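Local structure of amicyanin (Paracoccus versutus, 1ID2) at residues Val56-Gly61 with Ile81-Ala86. The protein carries electrons as a small type 1 blue copper protein, holding a single copper ion at one end of a beta barrel. Residues are numbered along the deposited sequence; the frame is centred on the assembly and turned at random.
Sequences VAFKKG and ITFNEA
Between Val56 and Ile81, the residues of closest backbone approach, the CA atoms stand 9.4 Å apart, so segments 56-61 and 81-86 are not paired as strands but face each other across a layer of side chains. The arrangement is a worked example of how a small two-stranded sheet, 57-58 with 68-69, packs by apolar side chains against strand 77-83 of the five-stranded sheet in a beta barrel. Ile81 reaches in from strand 77-83, while Val56 and Phe58 come from the short strand 57-58 and the residue before it. The end of the isoleucine does the touching: Ile81 CD1 lies 3.6 Å from Phe58 CE2, at the edge of the phenyl ring and in its plane. That reach follows from the extended outer part of the side chain, with chi2 at -178° carrying CD1 away from its own backbone. The same methyl meets Val56 tip to tip, Val56 CG1 to Ile81 CD1 at 4.0 Å, and is thereby shared by both residues. Phe83 approaches Phe58 from the opposite direction, and the two rings touch through their outer carbons, Phe58 CZ to Phe83 CZ at 3.8 Å. Phe58 CZ lies near the plane of the Phe83 ring, at its edge, so the two rings do not stack face to face. Within its own strand, Ile81 CG2 sits over one face of the Phe83 ring, 3.8 Å above the plane and offset toward the rim. Trp46 touches both Val56 and Ile81, and Tyr91 packs against Val56 and Phe58, continuing the cluster into neighbouring strands. The side chain of Val56 is about 9 Å from the copper ion, whose ligands are His54, Cys93, His96 and Met99. All four touching residues are buried and meet through carbon alone, which implies cohesion by dispersion and exclusion of water.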
ATOM      1  N   VAL A  56      -0.545   1.282   5.285  1.00 17.24           N
ATOM      2  CA  VAL A  56       0.218   0.177   4.686  1.00 11.75           C
ATOM      3  C   VAL A  56       1.594   0.180   5.327  1.00 15.85           C
ATOM      4  O   VAL A  56       2.200   1.249   5.438  1.00 15.84           O
ATOM      5  CB  VAL A  56       0.353   0.358   3.139  1.00 18.06           C
ATOM      6  CG1 VAL A  56       1.322  -0.648   2.549  1.00 26.35           C
ATOM      7  CG2 VAL A  56      -0.992   0.160   2.495  1.00 18.76           C
ATOM      8  N   ALA A  57       1.977  -0.949   5.936  1.00 27.02           N
ATOM      9  CA  ALA A  57       3.261  -1.065   6.633  1.00  9.84           C
ATOM     10  C   ALA A  57       4.016  -2.359   6.317  1.00 14.71           C
ATOM     11  O   ALA A  57       3.433  -3.356   5.858  1.00 12.97           O
ATOM     12  CB  ALA A  57       3.060  -0.924   8.147  1.00  5.36           C
ATOM     13  N   PHE A  58       5.339  -2.275   6.410  1.00  6.14           N
ATOM     14  CA  PHE A  58       6.219  -3.396   6.078  1.00 15.32           C
ATOM     15  C   PHE A  58       7.134  -3.587   7.286  1.00 10.70           C
ATOM     16  O   PHE A  58       7.554  -2.611   7.905  1.00 14.82           O
ATOM     17  CB  PHE A  58       7.070  -3.101   4.819  1.00  9.65           C
ATOM     18  CG  PHE A  58       6.261  -2.900   3.522  1.00 12.01           C
ATOM     19  CD1 PHE A  58       5.887  -3.976   2.739  1.00 12.35           C
ATOM     20  CD2 PHE A  58       5.890  -1.630   3.097  1.00  6.19           C
ATOM     21  CE1 PHE A  58       5.140  -3.793   1.563  1.00 10.56           C
ATOM     22  CE2 PHE A  58       5.151  -1.447   1.924  1.00  9.93           C
ATOM     23  CZ  PHE A  58       4.776  -2.522   1.164  1.00 17.90           C
ATOM     24  N   LYS A  59       7.291  -4.833   7.721  1.00 25.03           N
ATOM     25  CA  LYS A  59       8.272  -5.183   8.755  1.00 12.55           C
ATOM     26  C   LYS A  59       9.695  -4.931   8.228  1.00 22.24           C
ATOM     27  O   LYS A  59       9.896  -4.716   7.030  1.00 36.48           O
ATOM     28  CB  LYS A  59       8.149  -6.669   9.132  1.00 19.97           C
ATOM     29  CG  LYS A  59       6.842  -7.096   9.803  1.00 23.35           C
ATOM     30  CD  LYS A  59       6.890  -6.795  11.284  1.00 22.53           C
ATOM     31  CE  LYS A  59       5.538  -6.970  11.953  1.00 32.33           C
ATOM     32  NZ  LYS A  59       5.408  -6.026  13.113  1.00 49.54           N
ATOM     33  N   LYS A  60      10.682  -5.080   9.110  1.00 20.62           N
ATOM     34  CA  LYS A  60      12.085  -4.921   8.743  1.00 10.92           C
ATOM     35  C   LYS A  60      12.448  -5.943   7.680  1.00 22.57           C
ATOM     36  O   LYS A  60      12.029  -7.098   7.761  1.00 30.94           O
ATOM     37  CB  LYS A  60      12.992  -5.151   9.954  1.00 26.21           C
ATOM     38  CG  LYS A  60      13.535  -3.885  10.605  1.00 69.01           C
ATOM     39  CD  LYS A  60      14.927  -4.105  11.209  1.00 74.12           C
ATOM     40  CE  LYS A  60      15.049  -5.455  11.923  1.00 64.93           C
ATOM     41  NZ  LYS A  60      14.150  -5.593  13.115  1.00 52.18           N
ATOM     42  N   GLY A  61      13.262  -5.530   6.716  1.00 17.40           N
ATOM     43  CA  GLY A  61      13.869  -6.493   5.819  1.00 11.05           C
ATOM     44  C   GLY A  61      13.016  -6.818   4.624  1.00 39.00           C
ATOM     45  O   GLY A  61      13.344  -7.727   3.865  1.00 27.71           O
ATOM     46  N   ILE A  81       2.570   3.581  -3.534  1.00 13.39           N
ATOM     47  CA  ILE A  81       3.921   3.091  -3.390  1.00 13.66           C
ATOM     48  C   ILE A  81       4.320   2.556  -4.751  1.00 16.88           C
ATOM     49  O   ILE A  81       3.576   1.762  -5.365  1.00  8.43           O
ATOM     50  CB  ILE A  81       4.035   1.941  -2.334  1.00 15.32           C
ATOM     51  CG1 ILE A  81       3.598   2.429  -0.961  1.00  7.78           C
ATOM     52  CG2 ILE A  81       5.482   1.475  -2.239  1.00  6.58           C
ATOM     53  CD1 ILE A  81       3.720   1.390   0.140  1.00 12.66           C
ATOM     54  N   THR A  82       5.486   3.000  -5.221  1.00 13.45           N
ATOM     55  CA  THR A  82       6.085   2.485  -6.441  1.00  7.18           C
ATOM     56  C   THR A  82       7.102   1.394  -6.105  1.00 15.21           C
ATOM     57  O   THR A  82       8.014   1.618  -5.318  1.00 15.99           O
ATOM     58  CB  THR A  82       6.760   3.619  -7.200  1.00 15.33           C
ATOM     59  OG1 THR A  82       5.770   4.605  -7.520  1.00 14.46           O
ATOM     60  CG2 THR A  82       7.420   3.110  -8.473  1.00  7.73           C
ATOM     61  N   PHE A  83       6.947   0.230  -6.733  1.00 10.27           N
ATOM     62  CA  PHE A  83       7.771  -0.937  -6.433  1.00 27.48           C
ATOM     63  C   PHE A  83       8.797  -1.101  -7.530  1.00 21.19           C
ATOM     64  O   PHE A  83       8.460  -1.411  -8.665  1.00 19.21           O
ATOM     65  CB  PHE A  83       6.915  -2.208  -6.340  1.00 14.77           C
ATOM     66  CG  PHE A  83       6.134  -2.311  -5.068  1.00 30.44           C
ATOM     67  CD1 PHE A  83       4.881  -1.728  -4.957  1.00 14.16           C
ATOM     68  CD2 PHE A  83       6.673  -2.935  -3.958  1.00 10.77           C
ATOM     69  CE1 PHE A  83       4.195  -1.764  -3.748  1.00 17.02           C
ATOM     70  CE2 PHE A  83       5.987  -2.980  -2.746  1.00 10.96           C
ATOM     71  CZ  PHE A  83       4.757  -2.395  -2.640  1.00 12.29           C
ATOM     72  N   ASN A  84      10.057  -0.903  -7.179  1.00 15.76           N
ATOM     73  CA  ASN A  84      11.109  -0.834  -8.174  1.00 20.33           C
ATOM     74  C   ASN A  84      11.728  -2.178  -8.436  1.00 28.64           C
ATOM     75  O   ASN A  84      12.183  -2.438  -9.544  1.00 47.05           O
ATOM     76  CB  ASN A  84      12.184   0.144  -7.733  1.00 11.32           C
ATOM     77  CG  ASN A  84      11.640   1.522  -7.519  1.00 26.61           C
ATOM     78  OD1 ASN A  84      10.939   2.071  -8.374  1.00 38.97           O
ATOM     79  ND2 ASN A  84      11.910   2.078  -6.357  1.00 18.64           N
ATOM     80  N   GLU A  85      11.732  -3.044  -7.430  1.00 22.69           N
ATOM     81  CA  GLU A  85      12.379  -4.338  -7.572  1.00 30.64           C
ATOM     82  C   GLU A  85      11.409  -5.522  -7.572  1.00 24.65           C
ATOM     83  O   GLU A  85      10.497  -5.575  -6.746  1.00 56.61           O
ATOM     84  CB  GLU A  85      13.406  -4.516  -6.460  1.00 31.79           C
ATOM     85  CG  GLU A  85      14.734  -3.834  -6.707  1.00 66.60           C
ATOM     86  CD  GLU A  85      15.826  -4.403  -5.827  1.00 79.59           C
ATOM     87  OE1 GLU A  85      16.141  -5.610  -5.965  1.00 70.21           O
ATOM     88  OE2 GLU A  85      16.319  -3.662  -4.951  1.00 67.49           O
ATOM     89  N   ALA A  86      11.685  -6.504  -8.437  1.00 26.76           N
ATOM     90  CA  ALA A  86      11.024  -7.821  -8.447  1.00 23.73           C
ATOM     91  C   ALA A  86      11.071  -8.543  -7.093  1.00 18.28           C
ATOM     92  O   ALA A  86      12.088  -8.486  -6.413  1.00 33.06           O
ATOM     93  CB  ALA A  86      11.663  -8.694  -9.517  1.00 18.24           C
TER